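Local coordinates for metallo-beta-lactamase family protein (Staphylococcus aureus, PDB 3R2U) that probably acts as an iron-dependent enzyme of the metallo-beta-lactamase fold in sulfur metabolism, as do relatives that join this fold to a rhodanese-like domain, at residues Thr74-Thr79 / Ser87-Val92; Gly174-Pro179 / Ala253-Lys258. All coordinates share one frame; numbering follows the deposited sequence. Where two conformers were deposited one is given.

Contact 1: residues Thr74-Thr79 / Ser87-Val92; sequences THAAET and SGIRDV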
loop_
_atom_site.group_PDB
_atom_site.type_symbol
_atom_site.label_atom_id
_atom_site.label_comp_id
_atom_site.label_asym_id
_atom_site.label_seq_id
_atom_site.Cartn_x
_atom_site.Cartn_y
_atom_site.Cartn_z
ATOM N N THR A 74 4.818 26.141 9.746
ATOM C CA THR A 74 4.390 27.354 10.419
ATOM C C THR A 74 3.966 28.429 9.423
ATOM O O THR A 74 3.415 29.439 9.805
ATOM C CB THR A 74 5.561 27.922 11.238
ATOM O OG1 THR A 74 6.736 27.958 10.405
ATOM C CG2 THR A 74 5.849 27.048 12.485
ATOM N N HIS A 75 4.220 28.201 8.135
ATOM C CA HIS A 75 3.951 29.196 7.107
ATOM C C HIS A 75 3.488 28.563 5.800
ATOM O O HIS A 75 3.796 27.398 5.519
ATOM C CB HIS A 75 5.245 29.950 6.725
ATOM C CG HIS A 75 5.923 30.686 7.849
ATOM N ND1 HIS A 75 6.605 30.046 8.863
ATOM C CD2 HIS A 75 6.123 32.013 8.045
ATOM C CE1 HIS A 75 7.141 30.949 9.669
ATOM N NE2 HIS A 75 6.857 32.150 9.198
ATOM N N ALA A 76 2.766 29.356 5.010
ATOM C CA ALA A 76 2.420 28.999 3.631
ATOM C C ALA A 76 2.233 30.287 2.834
ATOM O O ALA A 76 1.774 31.296 3.354
ATOM C CB ALA A 76 1.170 28.131 3.555
ATOM N N ALA A 77 2.574 30.234 1.563
ATOM C CA ALA A 77 2.452 31.368 0.697
ATOM C C ALA A 77 1.966 30.856 -0.639
ATOM O O ALA A 77 2.172 29.693 -1.002
ATOM C CB ALA A 77 3.809 32.093 0.544
ATOM N N GLU A 78 1.332 31.748 -1.367
ATOM C CA GLU A 78 0.761 31.448 -2.615
ATOM C C GLU A 78 1.174 32.520 -3.629
ATOM O O GLU A 78 1.101 33.701 -3.341
ATOM C CB GLU A 78 -0.755 31.420 -2.387
ATOM C CG GLU A 78 -1.559 31.169 -3.559
ATOM C CD GLU A 78 -2.955 30.711 -3.182
ATOM O OE1 GLU A 78 -3.102 29.533 -2.761
ATOM O OE2 GLU A 78 -3.896 31.517 -3.358
ATOM N N THR A 79 1.554 32.104 -4.828
ATOM C CA THR A 79 2.018 33.042 -5.842
ATOM C C THR A 79 0.937 33.904 -6.509
ATOM O O THR A 79 1.215 35.031 -6.935
ATOM C CB THR A 79 2.845 32.317 -6.912
ATOM O OG1 THR A 79 2.051 31.317 -7.566
ATOM C CG2 THR A 79 4.082 31.620 -6.249
ATOM N N SER A 87 -6.577 25.740 -4.330
ATOM C CA SER A 87 -5.592 26.107 -3.322
ATOM C C SER A 87 -5.866 25.521 -1.947
ATOM O O SER A 87 -6.996 25.553 -1.461
ATOM C CB SER A 87 -5.581 27.620 -3.156
ATOM O OG SER A 87 -4.783 28.004 -2.047
ATOM N N GLY A 88 -4.813 25.033 -1.302
ATOM C CA GLY A 88 -4.927 24.570 0.079
ATOM C C GLY A 88 -4.528 25.654 1.092
ATOM O O GLY A 88 -4.457 25.388 2.283
ATOM N N ILE A 89 -4.346 26.902 0.647
ATOM C CA ILE A 89 -3.823 27.943 1.548
ATOM C C ILE A 89 -4.735 28.245 2.741
ATOM O O ILE A 89 -4.240 28.447 3.853
ATOM C CB ILE A 89 -3.416 29.256 0.803
ATOM C CG1 ILE A 89 -2.453 30.100 1.653
ATOM C CG2 ILE A 89 -4.632 30.094 0.435
ATOM C CD1 ILE A 89 -1.036 29.885 1.375
ATOM N N ARG A 90 -6.045 28.293 2.520
ATOM C CA ARG A 90 -6.972 28.525 3.611
ATOM C C ARG A 90 -6.967 27.320 4.565
ATOM O O ARG A 90 -7.079 27.482 5.777
ATOM C CB ARG A 90 -8.380 28.807 3.085
ATOM C CG ARG A 90 -8.519 30.162 2.348
ATOM C CD ARG A 90 -9.937 30.335 1.840
ATOM N NE ARG A 90 -10.116 31.537 1.029
ATOM C CZ ARG A 90 -9.757 31.654 -0.250
ATOM N NH1 ARG A 90 -9.983 32.788 -0.893
ATOM N NH2 ARG A 90 -9.163 30.651 -0.886
ATOM N N ASP A 91 -6.830 26.116 4.015
ATOM C CA ASP A 91 -6.765 24.894 4.834
ATOM C C ASP A 91 -5.533 24.955 5.739
ATOM O O ASP A 91 -5.582 24.526 6.904
ATOM C CB ASP A 91 -6.704 23.614 3.972
ATOM C CG ASP A 91 -8.049 23.243 3.343
ATOM O OD1 ASP A 91 -8.677 24.090 2.646
ATOM O OD2 ASP A 91 -8.458 22.056 3.534
ATOM N N VAL A 92 -4.427 25.482 5.206
ATOM C CA VAL A 92 -3.201 25.605 6.001
ATOM C C VAL A 92 -3.418 26.525 7.216
ATOM O O VAL A 92 -3.070 26.175 8.335
ATOM C CB VAL A 92 -2.017 26.121 5.167
ATOM C CG1 VAL A 92 -0.839 26.505 6.077
ATOM C CG2 VAL A 92 -1.617 25.078 4.155
#
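A76 and E78 of segment 74-79 meet I89 and V92 in the first turn of helix 89-96, and S87 just before it, within a beta-alpha-beta unit of the metallo-beta-lactamase fold, in which strand 72-77 leads through helix 89-96 to the parallel strand 99-103. The apolar part of the contact centres on the A76 methyl group, which is met by two helix side chains one turn apart. CD1 of I89 approaches A76 CB to 3.6 Å, and CG1 of V92 reaches the same CB at 3.6 Å; in V92 that branch lies anti to the backbone N (chi1 169°), which leaves CG1 the branch nearest the A76 methyl. I89 CD1 also rests against the backbone, 3.6 Å from A77 N. I89 and V92 also pack on I100 of strand 99-103, so the helix bridges two adjacent strands of the sheet.

Polar contacts are concentrated at the helix start. The hydroxyl of S87 is modelled as donating to E78 OE1, at a very short S87 OG to E78 OE1 separation of 2.4 Å that is doubtful as a measured length. E78 is buried, its CG anti to the backbone N (chi1 178°) and its chain extended toward the helix start, while its other oxygen, OE2, is hydrogen-bonded to Y112 OH. OE1 also lies 3.6 Å from I89 CG2, at the border of the apolar patch. S87 OG in turn accepts the amide of I89 in an ST turn, with G88 at the N-cap position, and this bond, I89 N to S87 OG, is 2.9 Å long and nearly straight at 166°.

Contact 2: residues Gly174-Pro179 / Ala253-Lys258; sequences GDIGRP and ATFIDK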
loop_
_atom_site.group_PDB
_atom_site.type_symbol
_atom_site.label_atom_id
_atom_site.label_comp_id
_atom_site.label_asym_id
_atom_site.label_seq_id
_atom_site.Cartn_x
_atom_site.Cartn_y
_atom_site.Cartn_z
ATOM N N GLY A 174 11.436 27.175 -20.007
ATOM C CA GLY A 174 11.233 27.246 -21.449
ATOM C C GLY A 174 10.116 28.164 -21.944
ATOM O O GLY A 174 9.953 28.320 -23.140
ATOM N N ASP A 175 9.326 28.749 -21.045
ATOM C CA ASP A 175 8.258 29.640 -21.486
ATOM C C ASP A 175 7.825 30.519 -20.323
ATOM O O ASP A 175 8.466 30.521 -19.255
ATOM C CB ASP A 175 7.073 28.808 -22.043
ATOM C CG ASP A 175 6.318 29.521 -23.157
ATOM O OD1 ASP A 175 6.190 30.761 -23.129
ATOM O OD2 ASP A 175 5.850 28.826 -24.083
ATOM N N ILE A 176 6.756 31.288 -20.540
ATOM C CA ILE A 176 6.215 32.175 -19.524
ATOM C C ILE A 176 4.691 32.076 -19.560
ATOM O O ILE A 176 4.109 31.596 -20.535
ATOM C CB ILE A 176 6.665 33.655 -19.723
ATOM C CG1 ILE A 176 6.153 34.210 -21.057
ATOM C CG2 ILE A 176 8.186 33.772 -19.648
ATOM C CD1 ILE A 176 6.390 35.726 -21.264
ATOM N N GLY A 177 4.055 32.522 -18.487
ATOM C CA GLY A 177 2.618 32.480 -18.388
ATOM C C GLY A 177 1.956 33.405 -19.386
ATOM O O GLY A 177 2.596 34.299 -19.912
ATOM N N ARG A 178 0.691 33.131 -19.685
ATOM C CA ARG A 178 -0.109 33.955 -20.561
ATOM C C ARG A 178 -1.155 34.573 -19.664
ATOM O O ARG A 178 -1.537 33.967 -18.657
ATOM C CB ARG A 178 -0.810 33.121 -21.652
ATOM C CG ARG A 178 0.127 32.320 -22.612
ATOM C CD ARG A 178 1.166 33.211 -23.232
ATOM N NE ARG A 178 1.795 32.685 -24.454
ATOM C CZ ARG A 178 2.996 32.100 -24.527
ATOM N NH1 ARG A 178 3.748 31.910 -23.454
ATOM N NH2 ARG A 178 3.450 31.695 -25.700
ATOM N N PRO A 179 -1.656 35.771 -20.023
ATOM C CA PRO A 179 -2.679 36.373 -19.173
ATOM C C PRO A 179 -3.943 35.524 -19.088
ATOM O O PRO A 179 -4.468 35.118 -20.120
ATOM C CB PRO A 179 -2.981 37.702 -19.871
ATOM C CG PRO A 179 -1.784 37.972 -20.734
ATOM C CD PRO A 179 -1.305 36.630 -21.163
ATOM N N ALA A 253 5.757 45.263 -28.913
ATOM C CA ALA A 253 4.634 44.906 -29.782
ATOM C C ALA A 253 4.697 43.448 -30.229
ATOM O O ALA A 253 3.678 42.749 -30.236
ATOM C CB ALA A 253 4.583 45.842 -31.012
ATOM N N THR A 254 5.895 43.005 -30.619
ATOM C CA THR A 254 6.113 41.634 -31.083
ATOM C C THR A 254 5.907 40.658 -29.922
ATOM O O THR A 254 5.365 39.571 -30.104
ATOM C CB THR A 254 7.533 41.466 -31.639
ATOM O OG1 THR A 254 7.728 42.388 -32.710
ATOM C CG2 THR A 254 7.775 40.037 -32.148
ATOM N N PHE A 255 6.360 41.067 -28.741
ATOM C CA PHE A 255 6.233 40.284 -27.523
ATOM C C PHE A 255 4.765 40.061 -27.208
ATOM O O PHE A 255 4.331 38.923 -27.012
ATOM C CB PHE A 255 6.909 41.035 -26.376
ATOM C CG PHE A 255 6.877 40.315 -25.071
ATOM C CD1 PHE A 255 5.803 40.469 -24.207
ATOM C CD2 PHE A 255 7.943 39.514 -24.681
ATOM C CE1 PHE A 255 5.780 39.807 -22.978
ATOM C CE2 PHE A 255 7.925 38.851 -23.452
ATOM C CZ PHE A 255 6.837 39.005 -22.604
ATOM N N ILE A 256 4.008 41.159 -27.170
ATOM C CA ILE A 256 2.589 41.109 -26.886
ATOM C C ILE A 256 1.885 40.184 -27.864
ATOM O O ILE A 256 1.141 39.292 -27.449
ATOM C CB ILE A 256 1.938 42.501 -26.985
ATOM C CG1 ILE A 256 2.407 43.386 -25.834
ATOM C CG2 ILE A 256 0.400 42.387 -26.965
ATOM C CD1 ILE A 256 2.012 44.845 -26.017
ATOM N N ASP A 257 2.121 40.398 -29.159
ATOM C CA ASP A 257 1.498 39.581 -30.197
ATOM C C ASP A 257 1.788 38.099 -30.016
ATOM O O ASP A 257 0.871 37.284 -30.073
ATOM C CB ASP A 257 1.965 39.986 -31.598
ATOM C CG ASP A 257 1.289 39.166 -32.691
ATOM O OD1 ASP A 257 0.038 39.118 -32.738
ATOM O OD2 ASP A 257 2.009 38.581 -33.516
ATOM N N LYS A 258 3.054 37.745 -29.823
ATOM C CA LYS A 258 3.403 36.338 -29.655
ATOM C C LYS A 258 2.775 35.782 -28.381
ATOM O O LYS A 258 2.244 34.672 -28.376
ATOM C CB LYS A 258 4.911 36.093 -29.663
ATOM C CG LYS A 258 5.254 34.599 -29.406
ATOM C CD LYS A 258 6.701 34.237 -29.721
ATOM C CE LYS A 258 6.977 32.756 -29.426
ATOM N NZ LYS A 258 8.333 32.338 -29.908
#
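Between the loop that carries I176 and R178 and the helix that carries F255 and K258 the backbones stay well apart, the closest CA atoms, R178 CA and I256 CA, being 9.9 Å apart, so that side chains span the gap. I176 and F255 extend toward each other from opposite directions, with I176 CD1 3.6 Å from F255 CZ, oblique to the ring. The F255 ring, with CG anti to the backbone N (chi1 -179°), projects from the helix toward the loop; it meets F200 edge-to-face and touches W245.

The loop has its own polar network. D175 OD1 accepts from I176 N at 2.7 Å on its anti side, and from R178 NH1 at 2.7 Å in a salt bridge that reaches the oxygen from above the carboxylate plane (42° out of it). A bend at chi2 (-53°) of R178 places NH1 beside this oxygen, and NH1 adds a weak bond to I176 O. W245 NE1 is a third donor. R178 NH2 comes no nearer than 4.2 Å to K258 O, and K258 makes a cation-pi contact with W245.

Across the two segments the touch is thus mainly apolar, with a weak R178 NE to L259 O bond to the same helix; the three donors on D175 OD1 would favour a charged carboxylate and fix the loop, whose R178 carbonyl is hydrogen-bonded to ND1 of the iron ligand H143.

In the fold
Contact 1 and contact 2 lie on opposite sides of the chain's centre, with their centres 29 Å apart and their nearest atoms about 11 Å apart, and they do not touch. Each can be placed relative to the iron site formed by H80, H143 and D169: the 74-79 segment runs directly into H80, whereas 174-179 follows shortly after D169 in the chain. Each contact has one side chain, E78 or R178, about 9 Å from the iron, so neither is a ligand. Contact 1 lies within the beta-alpha-beta unit, contact 2 where helix 252-260 packs on a loop.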